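Local structure of metal-dependent phosphohydrolase, HDOD domain-containing (Geobacter sulfurreducens, 3HC1) at residues V45-V50 with D92-A97; K131-R136 with V231-F236. The protein is of unknown function but binds two iron(III) ions in an HD-type site, consistent with a metal-dependent phosphohydrolase of the HDOD family. One frame throughout, in Å; residues are numbered along the deposited sequence. Where two conformers were deposited one is given.

Contact 1. Residues V45-V50 with D92-A97; sequences VAIDEV and DLLREA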
loop_
_atom_site.group_PDB
_atom_site.type_symbol
_atom_site.label_atom_id
_atom_site.label_comp_id
_atom_site.label_asym_id
_atom_site.label_seq_id
_atom_site.Cartn_x
_atom_site.Cartn_y
_atom_site.Cartn_z
ATOM N N VAL A 45 10.994 -19.005 10.023
ATOM C CA VAL A 45 12.166 -18.684 9.206
ATOM C C VAL A 45 13.267 -18.098 10.125
ATOM O O VAL A 45 12.977 -17.378 11.088
ATOM C CB VAL A 45 11.808 -17.728 8.058
ATOM C CG1 VAL A 45 13.031 -17.427 7.212
ATOM C CG2 VAL A 45 10.670 -18.331 7.216
ATOM N N ALA A 46 14.520 -18.448 9.841
ATOM C CA ALA A 46 15.661 -17.989 10.624
ATOM C C ALA A 46 15.951 -16.527 10.306
ATOM O O ALA A 46 16.155 -16.165 9.146
ATOM C CB ALA A 46 16.888 -18.848 10.330
ATOM N N ILE A 47 15.978 -15.695 11.346
ATOM C CA ILE A 47 16.141 -14.250 11.175
ATOM C C ILE A 47 17.462 -13.928 10.463
ATOM O O ILE A 47 17.508 -13.073 9.566
ATOM C CB ILE A 47 15.941 -13.471 12.536
ATOM C CG1 ILE A 47 15.706 -11.972 12.294
ATOM C CG2 ILE A 47 17.095 -13.715 13.515
ATOM C CD1 ILE A 47 15.182 -11.241 13.520
ATOM N N ASP A 48 18.516 -14.661 10.824
ATOM C CA ASP A 48 19.836 -14.449 10.248
ATOM C C ASP A 48 19.885 -14.767 8.778
ATOM O O ASP A 48 20.693 -14.190 8.067
ATOM C CB ASP A 48 20.890 -15.253 11.005
ATOM C CG ASP A 48 21.054 -14.767 12.418
ATOM O OD1 ASP A 48 21.138 -13.532 12.604
ATOM O OD2 ASP A 48 21.068 -15.610 13.334
ATOM N N GLU A 49 19.012 -15.654 8.311
ATOM C CA GLU A 49 18.896 -15.892 6.865
ATOM C C GLU A 49 18.372 -14.660 6.185
ATOM O O GLU A 49 18.912 -14.248 5.154
ATOM C CB GLU A 49 18.001 -17.079 6.560
ATOM C CG GLU A 49 18.622 -18.378 7.028
ATOM C CD GLU A 49 17.657 -19.522 6.995
ATOM O OE1 GLU A 49 16.579 -19.373 6.363
ATOM O OE2 GLU A 49 17.983 -20.564 7.604
ATOM N N VAL A 50 17.343 -14.056 6.779
ATOM C CA VAL A 50 16.773 -12.803 6.249
ATOM C C VAL A 50 17.841 -11.678 6.278
ATOM O O VAL A 50 18.094 -10.997 5.261
ATOM C CB VAL A 50 15.510 -12.387 7.040
ATOM C CG1 VAL A 50 14.897 -11.120 6.468
ATOM C CG2 VAL A 50 14.498 -13.526 7.052
ATOM N N ASP A 92 9.306 -10.316 11.928
ATOM C CA ASP A 92 8.253 -9.633 11.166
ATOM C C ASP A 92 8.564 -8.164 10.832
ATOM O O ASP A 92 8.455 -7.753 9.656
ATOM C CB ASP A 92 6.895 -9.771 11.868
ATOM C CG ASP A 92 6.407 -11.204 11.922
ATOM O OD1 ASP A 92 7.022 -12.094 11.292
ATOM O OD2 ASP A 92 5.404 -11.443 12.612
ATOM N N LEU A 93 8.948 -7.368 11.829
ATOM C CA LEU A 93 9.310 -5.980 11.559
ATOM C C LEU A 93 10.560 -5.883 10.655
ATOM O O LEU A 93 10.680 -4.943 9.850
ATOM C CB LEU A 93 9.461 -5.169 12.836
ATOM C CG LEU A 93 8.164 -4.898 13.621
ATOM C CD1 LEU A 93 8.435 -4.354 15.039
ATOM C CD2 LEU A 93 7.246 -3.960 12.860
ATOM N N LEU A 94 11.482 -6.847 10.750
ATOM C CA LEU A 94 12.612 -6.832 9.823
ATOM C C LEU A 94 12.176 -7.084 8.344
ATOM O O LEU A 94 12.633 -6.368 7.461
ATOM C CB LEU A 94 13.717 -7.792 10.228
ATOM C CG LEU A 94 15.025 -7.764 9.408
ATOM C CD1 LEU A 94 15.704 -6.429 9.520
ATOM C CD2 LEU A 94 15.953 -8.897 9.864
ATOM N N ARG A 95 11.360 -8.108 8.102
ATOM C CA ARG A 95 10.755 -8.369 6.774
ATOM C C ARG A 95 10.049 -7.104 6.276
ATOM O O ARG A 95 10.179 -6.716 5.123
ATOM C CB ARG A 95 9.735 -9.513 6.821
ATOM C CG ARG A 95 10.277 -10.989 6.899
ATOM C CD ARG A 95 9.152 -11.909 7.465
ATOM N NE ARG A 95 9.353 -13.316 7.172
ATOM C CZ ARG A 95 8.728 -14.336 7.772
ATOM N NH1 ARG A 95 7.820 -14.145 8.732
ATOM N NH2 ARG A 95 9.031 -15.582 7.420
ATOM N N GLU A 96 9.293 -6.471 7.164
ATOM C CA GLU A 96 8.568 -5.255 6.841
ATOM C C GLU A 96 9.482 -4.128 6.459
ATOM O O GLU A 96 9.230 -3.435 5.500
ATOM C CB GLU A 96 7.748 -4.788 8.042
ATOM C CG GLU A 96 6.796 -3.685 7.718
ATOM C CD GLU A 96 5.882 -3.346 8.871
ATOM O OE1 GLU A 96 5.058 -4.212 9.262
ATOM O OE2 GLU A 96 5.969 -2.199 9.371
ATOM N N ALA A 97 10.530 -3.916 7.241
ATOM C CA ALA A 97 11.479 -2.823 6.983
ATOM C C ALA A 97 12.246 -3.064 5.665
ATOM O O ALA A 97 12.462 -2.133 4.868
ATOM C CB ALA A 97 12.446 -2.658 8.156
#

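Contact 2. Residues K131-R136 with V231-F236; sequences KLIAER and VAMVAF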
loop_
_atom_site.group_PDB
_atom_site.type_symbol
_atom_site.label_atom_id
_atom_site.label_comp_id
_atom_site.label_asym_id
_atom_site.label_seq_id
_atom_site.Cartn_x
_atom_site.Cartn_y
_atom_site.Cartn_z
ATOM N N LYS A 131 -2.083 -1.411 8.539
ATOM C CA LYS A 131 -1.484 -2.273 9.531
ATOM C C LYS A 131 -2.038 -1.959 10.900
ATOM O O LYS A 131 -2.365 -2.899 11.622
ATOM C CB LYS A 131 0.018 -2.229 9.554
ATOM C CG LYS A 131 0.603 -3.427 10.336
ATOM C CD LYS A 131 2.094 -3.345 10.478
ATOM C CE LYS A 131 2.633 -4.517 11.324
ATOM N NZ LYS A 131 4.082 -4.343 11.682
ATOM N N LEU A 132 -2.161 -0.660 11.251
ATOM C CA LEU A 132 -2.720 -0.268 12.561
ATOM C C LEU A 132 -4.087 -0.921 12.768
ATOM O O LEU A 132 -4.365 -1.476 13.863
ATOM C CB LEU A 132 -2.836 1.249 12.712
ATOM C CG LEU A 132 -1.548 2.060 12.860
ATOM C CD1 LEU A 132 -1.825 3.538 12.590
ATOM C CD2 LEU A 132 -0.889 1.836 14.237
ATOM N N ILE A 133 -4.929 -0.876 11.717
ATOM C CA ILE A 133 -6.220 -1.513 11.767
ATOM C C ILE A 133 -6.128 -3.041 11.995
ATOM O O ILE A 133 -6.918 -3.617 12.802
ATOM C CB ILE A 133 -7.094 -1.132 10.563
ATOM C CG1 ILE A 133 -7.365 0.388 10.597
ATOM C CG2 ILE A 133 -8.421 -1.941 10.590
ATOM C CD1 ILE A 133 -7.706 1.005 9.285
ATOM N N ALA A 134 -5.187 -3.695 11.301
ATOM C CA ALA A 134 -4.942 -5.106 11.453
ATOM C C ALA A 134 -4.692 -5.416 12.932
ATOM O O ALA A 134 -5.284 -6.313 13.507
ATOM C CB ALA A 134 -3.743 -5.481 10.701
ATOM N N GLU A 135 -3.804 -4.647 13.516
ATOM C CA GLU A 135 -3.461 -4.782 14.926
ATOM C C GLU A 135 -4.657 -4.568 15.853
ATOM O O GLU A 135 -4.917 -5.401 16.730
ATOM C CB GLU A 135 -2.275 -3.857 15.267
ATOM C CG GLU A 135 -0.995 -4.285 14.509
ATOM C CD GLU A 135 0.152 -3.274 14.580
ATOM O OE1 GLU A 135 -0.078 -2.072 14.811
ATOM O OE2 GLU A 135 1.300 -3.715 14.396
ATOM N N ARG A 136 -5.427 -3.500 15.633
ATOM C CA ARG A 136 -6.557 -3.201 16.516
ATOM C C ARG A 136 -7.725 -4.163 16.405
ATOM O O ARG A 136 -8.555 -4.248 17.321
ATOM C CB ARG A 136 -7.102 -1.773 16.295
ATOM C CG ARG A 136 -6.127 -0.673 16.581
ATOM C CD ARG A 136 -5.680 -0.592 18.025
ATOM N NE ARG A 136 -4.651 0.435 18.115
ATOM C CZ ARG A 136 -3.352 0.261 17.884
ATOM N NH1 ARG A 136 -2.846 -0.939 17.612
ATOM N NH2 ARG A 136 -2.539 1.309 17.939
ATOM N N VAL A 231 -8.255 -6.846 2.161
ATOM C CA VAL A 231 -8.756 -5.912 1.188
ATOM C C VAL A 231 -9.580 -4.839 1.914
ATOM O O VAL A 231 -9.423 -3.644 1.654
ATOM C CB VAL A 231 -9.690 -6.539 0.121
ATOM C CG1 VAL A 231 -9.962 -5.450 -0.964
ATOM C CG2 VAL A 231 -9.100 -7.804 -0.498
ATOM N N ALA A 232 -10.448 -5.285 2.831
ATOM C CA ALA A 232 -11.284 -4.384 3.591
ATOM C C ALA A 232 -10.422 -3.367 4.362
ATOM O O ALA A 232 -10.735 -2.164 4.349
ATOM C CB ALA A 232 -12.210 -5.186 4.515
HETATM N N MSE A 233 -9.311 -3.846 4.961
HETATM C CA MSE A 233 -8.383 -3.001 5.710
HETATM C C MSE A 233 -7.718 -1.941 4.853
HETATM O O MSE A 233 -7.613 -0.748 5.240
HETATM C CB MSE A 233 -7.335 -3.879 6.499
HETATM C CG MSE A 233 -8.054 -4.494 7.741
HETATM SE SE MSE A 233 -6.962 -5.889 8.438
HETATM C CE MSE A 233 -8.479 -6.742 9.318
ATOM N N VAL A 234 -7.268 -2.368 3.690
ATOM C CA VAL A 234 -6.551 -1.459 2.764
ATOM C C VAL A 234 -7.554 -0.520 2.112
ATOM O O VAL A 234 -7.238 0.677 1.923
ATOM C CB VAL A 234 -5.741 -2.262 1.723
ATOM C CG1 VAL A 234 -5.207 -1.355 0.498
ATOM C CG2 VAL A 234 -4.598 -3.081 2.419
ATOM N N ALA A 235 -8.749 -1.008 1.753
ATOM C CA ALA A 235 -9.757 -0.084 1.174
ATOM C C ALA A 235 -10.094 0.994 2.165
ATOM O O ALA A 235 -10.183 2.164 1.771
ATOM C CB ALA A 235 -11.078 -0.770 0.723
ATOM N N PHE A 236 -10.313 0.620 3.444
ATOM C CA PHE A 236 -10.573 1.638 4.477
ATOM C C PHE A 236 -9.410 2.613 4.605
ATOM O O PHE A 236 -9.595 3.852 4.584
ATOM C CB PHE A 236 -10.944 1.045 5.855
ATOM C CG PHE A 236 -11.148 2.073 6.897
ATOM C CD1 PHE A 236 -10.080 2.601 7.574
ATOM C CD2 PHE A 236 -12.415 2.603 7.116
ATOM C CE1 PHE A 236 -10.243 3.593 8.478
ATOM C CE2 PHE A 236 -12.587 3.602 8.031
ATOM C CZ PHE A 236 -11.511 4.097 8.709
#

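Contact 1. Residues V45-V50 with D92-A97
Arg95 reaches across from helix 82-108 to Val45, the residue two places before helix 47-54. Its CB does not point straight at the other segment. CG stands opposite the carbonyl carbon and beside the backbone N (chi1 -76°), and from CG to NE the chain runs extended along the flank of its own helix. The guanidinium at the end is held by polar partners on two nitrogens. NH1 makes a weak hydrogen bond with Asp92 OD1, 3.4 Å long and bent to 135°, as part of a salt bridge within one helical turn. NH2 binds the backbone O of Asp42. Val45 CG2 lies at the edge of the guanidinium, near its plane, 3.2 Å from Arg95 NH2. The touch is close and apolar on the valine side.

Leu94 carries the rest of the contact. Its CD2 lies 3.9 Å from Ile47 CG1, and the two side chains meet nearly perpendicular. The same methyl, Leu94 CD2, is 4.2 Å from Val50 CG1, with the two side chains passing in opposite senses. Ala46 occupies the N-cap position of the short helix that presents Ile47 and Val50. Helix 47-54 thus packs on the long helix 82-108, where Ile47 also touches Val86 and Val50 reaches Leu91 and Ile98. Helix 58-69 adds Val64 against Leu94 and Leu67 against Ala97.

Contact 2. Residues K131-R136 with V231-F236
Ile133 sends CG2 opposite its backbone N and CG1 beside that N (chi1 -63°), which turns CG2 to Met233 and leaves CD1, at the end of the CG1 branch, for Phe236. Phe236 has CG opposite its own N (chi1 178°), which brings the ring to the CD1 end of Ile133. The contact is a helix-helix packing inside the all-helical HD-type fold. Helices 116-136 and 229-243 each supply iron ligands, His122 and Asp238 respectively. The short segments cross obliquely, their N-to-C directions 131° apart and their axes 9.4 Å apart at closest approach.

Ile133 and Met233, a selenomethionine, lie alongside each other, pointing opposite ways, with Ile133 CG2 3.8 Å from Met233 CG. Beyond CG the Met233 chain is extended, and its selenium comes to Ala134. There Met233 SE is 3.7 Å from Ala134 CA and 4.0 Å from Ala134 CB. All four touching residues are buried, and the interface between the segments is apolar.

Helix 266-273 touches residues of both segments: Trp267 meets Ile133 and the Phe236 ring, and Ile270 meets Met233. His264 meets Phe236 edge-to-face. The Phe236 side chain is about 11 Å from an iron, so it stays outside the metal site. At the ring, Ile133 CD1 approaches obliquely, 3.3 Å from Phe236 CD1 and 3.7 Å from Phe236 CE1.

In the fold
Both contacts are buried helix packings, but they lie at different distances from the middle of the chain. The centre of contact 2 is about 11 Å from the centre of the chain, that of contact 1 about 20 Å. All four touching residues of contact 2 are buried, while Val45 and Ile47 of contact 1 are partly exposed. The more central contact is wholly apolar and joins two helices that also carry iron ligands. The outer one mixes aliphatic packing with an arginine bound to polar groups, away from the metal site. They share no helix, yet helices 82-108 and 116-136 are consecutive and meet directly: Glu96 OE1 forms a 2.6 Å salt bridge with Lys131 NZ.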